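PDB 5H4E: beta 1-3 glucanase from Clostridium beijerinckii NCIMB 8052, which probably hydrolyses beta-1,3-linked glucans through its glycoside hydrolase family 64 catalytic domain. Local coordinates for residues A[124-135]-A[204-213]; A[174-185]-A[336-345]. All coordinates share one frame; numbering follows the deposited sequence.

Interaction 1 (A[124-135]-A[204-213]); sequences LANTSDPNTGIM and DRIYAPASGL
One direct hydrogen bond joins the two segments, R205 NH1 to I134 O at 2.8 Å, and its geometry is lopsided: the N-H...O angle is 177° and the oxygen lies in the guanidinium plane, yet NH1 stands well above the carbonyl plane of I134. The same guanidinium grips D204 side-on, NE and NH1 both reaching OD2 at 3.0 Å from one face of the carboxylate, a salt bridge between sequence neighbours. L124 puts CD1 over a guanidinium face, 3.7 Å from R205 CZ, while L124 CB meets the edge of the Y207 ring. R205 CG and the backbone N of L213 lie over opposite faces of that ring, both toward its rim. The backbones also run close at G212, whose CA is 3.6 Å from A125 N. M135 folds back through bends at chi2 and chi3 (-66° and 96°), which brings CE to 3.5 Å from D204 CB. One water bonds L124 O and Y207 OH; another accepts from G133 N and donates to D204 OD2. R205 NH2 is taken by Q157, so the arginine ties the 124-135 loop to the two-stranded sheet 157-158/206-207. With two arginine nitrogens and a water on D204 OD2, the carboxylate is probably kept ionised.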
loop_
_atom_site.group_PDB
_atom_site.type_symbol
_atom_site.label_atom_id
_atom_site.label_comp_id
_atom_site.label_asym_id
_atom_site.label_seq_id
_atom_site.Cartn_x
_atom_site.Cartn_y
_atom_site.Cartn_z
ATOM N N LEU A 124 2.115 11.374 7.814
ATOM C CA LEU A 124 3.078 12.367 7.349
ATOM C C LEU A 124 2.411 13.564 6.674
ATOM O O LEU A 124 3.098 14.457 6.183
ATOM C CB LEU A 124 4.083 11.723 6.396
ATOM C CG LEU A 124 4.867 10.596 7.061
ATOM C CD1 LEU A 124 5.830 9.942 6.085
ATOM C CD2 LEU A 124 5.594 11.098 8.330
ATOM N N ALA A 125 1.080 13.589 6.652
ATOM C CA ALA A 125 0.362 14.785 6.213
ATOM C C ALA A 125 0.435 15.858 7.304
ATOM O O ALA A 125 0.272 17.055 7.034
ATOM C CB ALA A 125 -1.088 14.454 5.874
ATOM N N ASN A 126 0.685 15.420 8.536
ATOM C CA ASN A 126 0.883 16.338 9.664
ATOM C C ASN A 126 2.364 16.618 9.886
ATOM O O ASN A 126 3.105 15.710 10.242
ATOM C CB ASN A 126 0.256 15.752 10.941
ATOM C CG ASN A 126 0.461 16.646 12.166
ATOM O OD1 ASN A 126 0.768 17.849 12.056
ATOM N ND2 ASN A 126 0.289 16.061 13.344
ATOM N N THR A 127 2.808 17.862 9.692
ATOM C CA THR A 127 4.240 18.152 9.822
ATOM C C THR A 127 4.704 18.025 11.266
ATOM O O THR A 127 5.905 17.902 11.525
ATOM C CB THR A 127 4.622 19.569 9.294
ATOM O OG1 THR A 127 3.678 20.536 9.768
ATOM C CG2 THR A 127 4.633 19.590 7.761
ATOM N N SER A 128 3.763 18.018 12.204
ATOM C CA SER A 128 4.113 17.798 13.604
ATOM C C SER A 128 3.995 16.334 14.049
ATOM O O SER A 128 4.071 16.031 15.243
ATOM C CB SER A 128 3.252 18.692 14.493
ATOM O OG SER A 128 3.515 20.051 14.184
ATOM N N ASP A 129 3.836 15.421 13.094
ATOM C CA ASP A 129 3.892 13.993 13.410
ATOM C C ASP A 129 5.276 13.635 13.967
ATOM O O ASP A 129 6.288 14.125 13.478
ATOM C CB ASP A 129 3.586 13.156 12.167
ATOM C CG ASP A 129 3.328 11.685 12.495
ATOM O OD1 ASP A 129 4.306 10.923 12.615
ATOM O OD2 ASP A 129 2.151 11.289 12.632
ATOM N N PRO A 130 5.325 12.778 14.997
ATOM C CA PRO A 130 6.593 12.391 15.635
ATOM C C PRO A 130 7.537 11.624 14.712
ATOM O O PRO A 130 8.732 11.519 14.997
ATOM C CB PRO A 130 6.141 11.488 16.791
ATOM C CG PRO A 130 4.814 10.976 16.371
ATOM C CD PRO A 130 4.174 12.111 15.629
ATOM N N ASN A 131 7.002 11.103 13.612
ATOM C CA ASN A 131 7.777 10.270 12.704
ATOM C C ASN A 131 8.312 11.013 11.481
ATOM O O ASN A 131 8.915 10.402 10.600
ATOM C CB ASN A 131 6.926 9.087 12.242
ATOM C CG ASN A 131 6.485 8.212 13.395
ATOM O OD1 ASN A 131 7.267 7.420 13.915
ATOM N ND2 ASN A 131 5.232 8.351 13.800
ATOM N N THR A 132 8.096 12.323 11.428
ATOM C CA THR A 132 8.594 13.120 10.311
ATOM C C THR A 132 10.096 12.932 10.115
ATOM O O THR A 132 10.875 13.002 11.064
ATOM C CB THR A 132 8.286 14.630 10.499
ATOM O OG1 THR A 132 8.734 15.059 11.787
ATOM C CG2 THR A 132 6.796 14.873 10.391
ATOM N N GLY A 133 10.504 12.658 8.884
ATOM C CA GLY A 133 11.915 12.512 8.592
ATOM C C GLY A 133 12.536 11.139 8.821
ATOM O O GLY A 133 13.681 10.911 8.411
ATOM N N ILE A 134 11.827 10.224 9.478
ATOM C CA ILE A 134 12.420 8.914 9.771
ATOM C C ILE A 134 12.383 7.994 8.543
ATOM O O ILE A 134 11.379 7.948 7.818
ATOM C CB ILE A 134 11.720 8.224 10.949
ATOM C CG1 ILE A 134 11.774 9.109 12.204
ATOM C CG2 ILE A 134 12.359 6.877 11.239
ATOM C CD1 ILE A 134 11.006 8.536 13.385
ATOM N N MET A 135 13.491 7.308 8.287
ATOM C CA MET A 135 13.558 6.335 7.195
ATOM C C MET A 135 12.779 5.106 7.596
ATOM O O MET A 135 13.154 4.416 8.547
ATOM C CB MET A 135 15.001 5.958 6.873
ATOM C CG MET A 135 15.918 7.148 6.533
ATOM S SD MET A 135 15.504 8.004 4.998
ATOM C CE MET A 135 14.510 9.340 5.633
ATOM N N ASP A 204 13.741 13.116 2.218
ATOM C CA ASP A 204 13.562 11.889 2.997
ATOM C C ASP A 204 12.717 10.821 2.291
ATOM O O ASP A 204 12.958 9.624 2.469
ATOM C CB ASP A 204 12.946 12.205 4.373
ATOM C CG ASP A 204 11.586 12.873 4.277
ATOM O OD1 ASP A 204 11.308 13.546 3.263
ATOM O OD2 ASP A 204 10.796 12.727 5.232
ATOM N N ARG A 205 11.733 11.247 1.497
ATOM C CA ARG A 205 10.889 10.303 0.760
ATOM C C ARG A 205 10.212 10.992 -0.422
ATOM O O ARG A 205 10.164 12.221 -0.496
ATOM C CB ARG A 205 9.829 9.684 1.685
ATOM C CG ARG A 205 8.653 10.618 2.033
ATOM C CD ARG A 205 8.012 10.271 3.371
ATOM N NE ARG A 205 8.969 10.509 4.449
ATOM C CZ ARG A 205 9.453 9.577 5.261
ATOM N NH1 ARG A 205 10.347 9.924 6.179
ATOM N NH2 ARG A 205 9.035 8.316 5.177
ATOM N N ILE A 206 9.683 10.203 -1.347
ATOM C CA ILE A 206 8.802 10.748 -2.375
ATOM C C ILE A 206 7.356 10.423 -2.019
ATOM O O ILE A 206 6.995 9.254 -1.846
ATOM C CB ILE A 206 9.113 10.186 -3.773
ATOM C CG1 ILE A 206 10.586 10.410 -4.126
ATOM C CG2 ILE A 206 8.192 10.838 -4.828
ATOM C CD1 ILE A 206 11.049 9.617 -5.357
ATOM N N TYR A 207 6.529 11.453 -1.905
ATOM C CA TYR A 207 5.131 11.255 -1.552
ATOM C C TYR A 207 4.336 10.791 -2.744
ATOM O O TYR A 207 4.518 11.281 -3.850
ATOM C CB TYR A 207 4.527 12.551 -0.987
ATOM C CG TYR A 207 5.153 12.895 0.341
ATOM C CD1 TYR A 207 4.718 12.274 1.501
ATOM C CD2 TYR A 207 6.204 13.808 0.431
ATOM C CE1 TYR A 207 5.296 12.548 2.720
ATOM C CE2 TYR A 207 6.802 14.085 1.657
ATOM C CZ TYR A 207 6.335 13.461 2.794
ATOM O OH TYR A 207 6.909 13.729 4.017
ATOM N N ALA A 208 3.461 9.822 -2.522
ATOM C CA ALA A 208 2.434 9.549 -3.505
ATOM C C ALA A 208 1.601 10.817 -3.708
ATOM O O ALA A 208 1.572 11.701 -2.828
ATOM C CB ALA A 208 1.574 8.365 -3.056
ATOM N N PRO A 209 0.945 10.943 -4.877
ATOM C CA PRO A 209 0.288 12.203 -5.267
ATOM C C PRO A 209 -0.618 12.836 -4.203
ATOM O O PRO A 209 -0.492 14.030 -3.926
ATOM C CB PRO A 209 -0.535 11.792 -6.487
ATOM C CG PRO A 209 0.326 10.753 -7.154
ATOM C CD PRO A 209 0.916 9.957 -5.978
ATOM N N ALA A 210 -1.524 12.060 -3.629
ATOM C CA ALA A 210 -2.451 12.631 -2.669
ATOM C C ALA A 210 -2.182 12.086 -1.278
ATOM O O ALA A 210 -3.094 11.972 -0.463
ATOM C CB ALA A 210 -3.878 12.362 -3.083
ATOM N N SER A 211 -0.926 11.746 -1.003
ATOM C CA SER A 211 -0.566 11.257 0.325
ATOM C C SER A 211 0.424 12.196 0.988
ATOM O O SER A 211 1.268 12.788 0.310
ATOM C CB SER A 211 0.024 9.841 0.247
ATOM O OG SER A 211 0.456 9.400 1.530
ATOM N N GLY A 212 0.316 12.338 2.310
ATOM C CA GLY A 212 1.280 13.112 3.075
ATOM C C GLY A 212 1.376 14.544 2.602
ATOM O O GLY A 212 0.365 15.242 2.546
ATOM N N LEU A 213 2.584 14.970 2.226
ATOM C CA LEU A 213 2.800 16.323 1.698
ATOM C C LEU A 213 2.667 16.371 0.171
ATOM O O LEU A 213 3.141 17.304 -0.482
ATOM C CB LEU A 213 4.177 16.848 2.115
ATOM C CG LEU A 213 4.482 16.886 3.617
ATOM C CD1 LEU A 213 5.895 17.428 3.871
ATOM C CD2 LEU A 213 3.443 17.714 4.380
HETATM O O HOH W 1 6.018 14.711 6.586
HETATM O O HOH W 2 8.555 13.061 6.840
#

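Interaction 2 (A[174-185]-A[336-345]); sequences KTYGDTGTRADL and FWHDHSYENK
D178 and S341 form a single antiparallel beta bridge, CA to CA 4.4 Å, a non-hydrogen-bonded pair flanked by Y342 N to G177 O at 3.1 Å and T179 N to H340 O at 3.2 Å, where the chain leaving edge strand 173-177 meets the turn after helix 332-339. The first bond runs nearly straight out from the carbonyl of G177, whereas T179 N sits 55° out of the carbonyl plane of H340. Beside the bridge, T179 places CG2 over the centre of the Y342 ring, 3.7 Å from the centroid and 5° off the normal, a CH-pi contact. A second CH-pi contact has K345 CG over one face of Y176, offset toward the rim; the lysine bends at chi2 and its NZ goes on to D356 O. At the edge of the Y176 ring comes E343 OE2, its carboxylate nearly perpendicular to the ring. This oxygen also takes K174 NZ on its syn lone pair, in a salt bridge of 2.8 Å, and a water that it shares with T175 O. At the other end, L185 CD2 packs on H340 CB and reaches the F336 and W337 rings more loosely, joining helix 182-192 to helix 332-339. The H340 imidazole is held by the helix just before it: ND1 donates to F336 O at 2.9 Å, with the acceptor in the ring plane and an N-H...O angle of 165°.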
loop_
_atom_site.group_PDB
_atom_site.type_symbol
_atom_site.label_atom_id
_atom_site.label_comp_id
_atom_site.label_asym_id
_atom_site.label_seq_id
_atom_site.Cartn_x
_atom_site.Cartn_y
_atom_site.Cartn_z
ATOM N N LYS A 174 9.136 -16.570 -5.332
ATOM C CA LYS A 174 9.056 -15.330 -6.098
ATOM C C LYS A 174 9.557 -14.135 -5.295
ATOM O O LYS A 174 9.459 -14.116 -4.074
ATOM C CB LYS A 174 7.617 -15.067 -6.555
ATOM C CG LYS A 174 7.057 -16.114 -7.512
ATOM C CD LYS A 174 7.868 -16.188 -8.798
ATOM C CE LYS A 174 7.751 -14.914 -9.620
ATOM N NZ LYS A 174 8.484 -15.024 -10.925
ATOM N N THR A 175 10.076 -13.139 -6.004
ATOM C CA THR A 175 10.605 -11.920 -5.392
ATOM C C THR A 175 10.040 -10.689 -6.095
ATOM O O THR A 175 10.274 -10.489 -7.289
ATOM C CB THR A 175 12.152 -11.879 -5.447
ATOM O OG1 THR A 175 12.678 -13.012 -4.748
ATOM C CG2 THR A 175 12.702 -10.597 -4.801
ATOM N N TYR A 176 9.287 -9.878 -5.356
ATOM C CA TYR A 176 8.726 -8.640 -5.895
ATOM C C TYR A 176 9.149 -7.450 -5.043
ATOM O O TYR A 176 9.141 -7.525 -3.810
ATOM C CB TYR A 176 7.199 -8.688 -5.950
ATOM C CG TYR A 176 6.610 -9.734 -6.866
ATOM C CD1 TYR A 176 7.319 -10.213 -7.963
ATOM C CD2 TYR A 176 5.328 -10.220 -6.649
ATOM C CE1 TYR A 176 6.768 -11.165 -8.812
ATOM C CE2 TYR A 176 4.765 -11.173 -7.494
ATOM C CZ TYR A 176 5.498 -11.642 -8.572
ATOM O OH TYR A 176 4.963 -12.589 -9.421
ATOM N N GLY A 177 9.509 -6.355 -5.706
ATOM C CA GLY A 177 9.819 -5.111 -5.023
ATOM C C GLY A 177 10.681 -4.201 -5.874
ATOM O O GLY A 177 10.767 -4.386 -7.098
ATOM N N ASP A 178 11.291 -3.201 -5.237
ATOM C CA ASP A 178 12.091 -2.198 -5.946
ATOM C C ASP A 178 13.372 -2.771 -6.512
ATOM O O ASP A 178 13.956 -3.688 -5.935
ATOM C CB ASP A 178 12.474 -1.046 -5.013
ATOM C CG ASP A 178 11.289 -0.472 -4.280
ATOM O OD1 ASP A 178 10.220 -0.334 -4.907
ATOM O OD2 ASP A 178 11.420 -0.191 -3.076
ATOM N N THR A 179 13.843 -2.180 -7.602
ATOM C CA THR A 179 15.199 -2.441 -8.080
ATOM C C THR A 179 15.978 -1.140 -8.084
ATOM O O THR A 179 15.438 -0.099 -8.454
ATOM C CB THR A 179 15.226 -3.026 -9.499
ATOM O OG1 THR A 179 14.693 -2.057 -10.416
ATOM C CG2 THR A 179 14.398 -4.283 -9.557
ATOM N N GLY A 180 17.244 -1.194 -7.678
ATOM C CA GLY A 180 18.078 -0.003 -7.715
ATOM C C GLY A 180 18.362 0.568 -6.345
ATOM O O GLY A 180 17.712 0.197 -5.368
ATOM N N THR A 181 19.341 1.469 -6.282
ATOM C CA THR A 181 19.677 2.179 -5.050
ATOM C C THR A 181 18.760 3.384 -4.821
ATOM O O THR A 181 18.127 3.903 -5.747
ATOM C CB THR A 181 21.136 2.694 -5.055
ATOM O OG1 THR A 181 21.226 3.827 -5.930
ATOM C CG2 THR A 181 22.115 1.606 -5.503
ATOM N N ARG A 182 18.701 3.824 -3.574
ATOM C CA ARG A 182 17.873 4.953 -3.200
ATOM C C ARG A 182 18.261 6.218 -3.979
ATOM O O ARG A 182 17.403 6.848 -4.605
ATOM C CB ARG A 182 17.975 5.193 -1.696
ATOM C CG ARG A 182 17.012 6.247 -1.175
ATOM C CD ARG A 182 17.148 6.380 0.350
ATOM N NE ARG A 182 16.280 7.418 0.901
ATOM C CZ ARG A 182 16.647 8.675 1.142
ATOM N NH1 ARG A 182 15.766 9.526 1.661
ATOM N NH2 ARG A 182 17.890 9.082 0.888
ATOM N N ALA A 183 19.549 6.565 -3.949
ATOM C CA ALA A 183 20.053 7.744 -4.661
ATOM C C ALA A 183 19.699 7.692 -6.139
ATOM O O ALA A 183 19.231 8.678 -6.708
ATOM C CB ALA A 183 21.568 7.872 -4.492
ATOM N N ASP A 184 19.932 6.550 -6.773
ATOM C CA ASP A 184 19.638 6.435 -8.206
ATOM C C ASP A 184 18.152 6.548 -8.495
ATOM O O ASP A 184 17.770 7.154 -9.483
ATOM C CB ASP A 184 20.155 5.123 -8.781
ATOM C CG ASP A 184 21.660 5.099 -8.921
ATOM O OD1 ASP A 184 22.318 6.161 -8.753
ATOM O OD2 ASP A 184 22.186 4.008 -9.210
ATOM N N LEU A 185 17.315 5.968 -7.632
ATOM C CA LEU A 185 15.868 6.013 -7.847
ATOM C C LEU A 185 15.310 7.429 -7.655
ATOM O O LEU A 185 14.486 7.896 -8.454
ATOM C CB LEU A 185 15.159 5.016 -6.923
ATOM C CG LEU A 185 15.327 3.540 -7.288
ATOM C CD1 LEU A 185 14.881 2.639 -6.125
ATOM C CD2 LEU A 185 14.547 3.208 -8.573
ATOM N N PHE A 336 6.292 5.119 -12.492
ATOM C CA PHE A 336 7.718 5.070 -12.169
ATOM C C PHE A 336 8.098 3.795 -11.387
ATOM O O PHE A 336 9.113 3.148 -11.688
ATOM C CB PHE A 336 8.172 6.305 -11.370
ATOM C CG PHE A 336 9.673 6.384 -11.229
ATOM C CD1 PHE A 336 10.306 5.930 -10.088
ATOM C CD2 PHE A 336 10.451 6.854 -12.280
ATOM C CE1 PHE A 336 11.697 5.970 -9.975
ATOM C CE2 PHE A 336 11.829 6.902 -12.178
ATOM C CZ PHE A 336 12.452 6.456 -11.025
ATOM N N TRP A 337 7.301 3.419 -10.392
ATOM C CA TRP A 337 7.697 2.266 -9.568
ATOM C C TRP A 337 7.566 0.979 -10.390
ATOM O O TRP A 337 8.406 0.089 -10.287
ATOM C CB TRP A 337 6.896 2.250 -8.236
ATOM C CG TRP A 337 7.109 3.589 -7.586
ATOM C CD1 TRP A 337 6.175 4.560 -7.351
ATOM C CD2 TRP A 337 8.377 4.156 -7.224
ATOM N NE1 TRP A 337 6.787 5.685 -6.834
ATOM C CE2 TRP A 337 8.137 5.457 -6.753
ATOM C CE3 TRP A 337 9.694 3.672 -7.231
ATOM C CZ2 TRP A 337 9.162 6.282 -6.307
ATOM C CZ3 TRP A 337 10.705 4.493 -6.809
ATOM C CH2 TRP A 337 10.434 5.786 -6.344
ATOM N N HIS A 338 6.564 0.908 -11.258
ATOM C CA HIS A 338 6.456 -0.236 -12.149
ATOM C C HIS A 338 7.707 -0.332 -13.016
ATOM O O HIS A 338 8.236 -1.422 -13.234
ATOM C CB HIS A 338 5.193 -0.147 -13.013
ATOM C CG HIS A 338 3.936 -0.425 -12.247
ATOM N ND1 HIS A 338 3.497 -1.702 -11.979
ATOM C CD2 HIS A 338 3.046 0.411 -11.665
ATOM C CE1 HIS A 338 2.382 -1.641 -11.268
ATOM N NE2 HIS A 338 2.089 -0.368 -11.061
ATOM N N ASP A 339 8.210 0.815 -13.466
ATOM C CA ASP A 339 9.370 0.826 -14.356
ATOM C C ASP A 339 10.653 0.523 -13.594
ATOM O O ASP A 339 11.707 0.318 -14.202
ATOM C CB ASP A 339 9.500 2.172 -15.082
ATOM C CG ASP A 339 8.509 2.320 -16.224
ATOM O OD1 ASP A 339 7.914 1.310 -16.655
ATOM O OD2 ASP A 339 8.328 3.460 -16.700
ATOM N N HIS A 340 10.568 0.487 -12.269
ATOM C CA HIS A 340 11.737 0.170 -11.444
ATOM C C HIS A 340 11.423 -0.886 -10.388
ATOM O O HIS A 340 11.555 -0.656 -9.194
ATOM C CB HIS A 340 12.278 1.451 -10.798
ATOM C CG HIS A 340 12.751 2.445 -11.807
ATOM N ND1 HIS A 340 11.890 3.287 -12.479
ATOM C CD2 HIS A 340 13.980 2.665 -12.334
ATOM C CE1 HIS A 340 12.576 4.012 -13.347
ATOM N NE2 HIS A 340 13.846 3.653 -13.277
ATOM N N SER A 341 11.013 -2.058 -10.850
ATOM C CA SER A 341 10.676 -3.157 -9.958
ATOM C C SER A 341 10.842 -4.472 -10.703
ATOM O O SER A 341 10.853 -4.489 -11.929
ATOM C CB SER A 341 9.245 -3.017 -9.439
ATOM O OG SER A 341 8.323 -3.040 -10.519
ATOM N N TYR A 342 10.955 -5.569 -9.966
ATOM C CA TYR A 342 11.047 -6.883 -10.593
ATOM C C TYR A 342 9.764 -7.203 -11.358
ATOM O O TYR A 342 8.664 -7.123 -10.796
ATOM C CB TYR A 342 11.320 -7.963 -9.545
ATOM C CG TYR A 342 12.665 -7.817 -8.871
ATOM C CD1 TYR A 342 13.843 -8.113 -9.548
ATOM C CD2 TYR A 342 12.756 -7.395 -7.545
ATOM C CE1 TYR A 342 15.081 -7.975 -8.928
ATOM C CE2 TYR A 342 13.990 -7.264 -6.914
ATOM C CZ TYR A 342 15.146 -7.551 -7.609
ATOM O OH TYR A 342 16.365 -7.409 -6.974
ATOM N N GLU A 343 9.921 -7.549 -12.639
ATOM C CA GLU A 343 8.797 -7.909 -13.509
ATOM C C GLU A 343 7.735 -6.822 -13.580
ATOM O O GLU A 343 6.561 -7.108 -13.851
ATOM C CB GLU A 343 8.150 -9.211 -13.038
ATOM C CG GLU A 343 9.104 -10.377 -13.013
ATOM C CD GLU A 343 8.425 -11.662 -12.591
ATOM O OE1 GLU A 343 7.297 -11.916 -13.042
ATOM O OE2 GLU A 343 9.027 -12.423 -11.808
ATOM N N ASN A 344 8.160 -5.582 -13.353
ATOM C CA ASN A 344 7.260 -4.431 -13.337
ATOM C C ASN A 344 6.063 -4.568 -12.392
ATOM O O ASN A 344 5.015 -3.962 -12.630
ATOM C CB ASN A 344 6.766 -4.135 -14.753
ATOM C CG ASN A 344 7.784 -3.355 -15.564
ATOM O OD1 ASN A 344 8.993 -3.577 -15.449
ATOM N ND2 ASN A 344 7.301 -2.410 -16.364
ATOM N N LYS A 345 6.243 -5.335 -11.316
ATOM C CA LYS A 345 5.201 -5.546 -10.313
ATOM C C LYS A 345 5.345 -4.541 -9.180
ATOM O O LYS A 345 6.368 -4.509 -8.500
ATOM C CB LYS A 345 5.263 -6.957 -9.737
ATOM C CG LYS A 345 5.188 -8.072 -10.750
ATOM C CD LYS A 345 3.768 -8.381 -11.122
ATOM C CE LYS A 345 3.716 -9.709 -11.874
ATOM N NZ LYS A 345 2.399 -9.916 -12.509
HETATM O O HOH W 3 5.863 -13.356 -11.595
HETATM O O HOH W 4 10.673 -11.509 -9.893
HETATM O O HOH W 5 8.388 -6.440 -8.199
HETATM O O HOH W 6 9.169 -0.208 -7.236
HETATM O O HOH W 7 16.726 -4.770 -5.884
#

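Overall arrangement
From the N terminus, the chain first lays down the loop 124-135 between strands 117-120 and 136-144, then strand 173-177 and the start of helix 182-192, before 204-213 returns to the first loop and closes interaction 1 across 68 residues. Interaction 2 closes later, when 336-345 reaches back over 150 residues to 174-185. The segments alternate, so the two closures cross. Interaction 1 ties a loop next to the large antiparallel sheet to strand 206-207; interaction 2 ties the edge of the five-stranded mixed sheet to helix 332-339. Their centres are 21 Å apart, but R182 NH1 lies 2.9 Å from D204 O, a probable hydrogen bond, and I206 packs on W337.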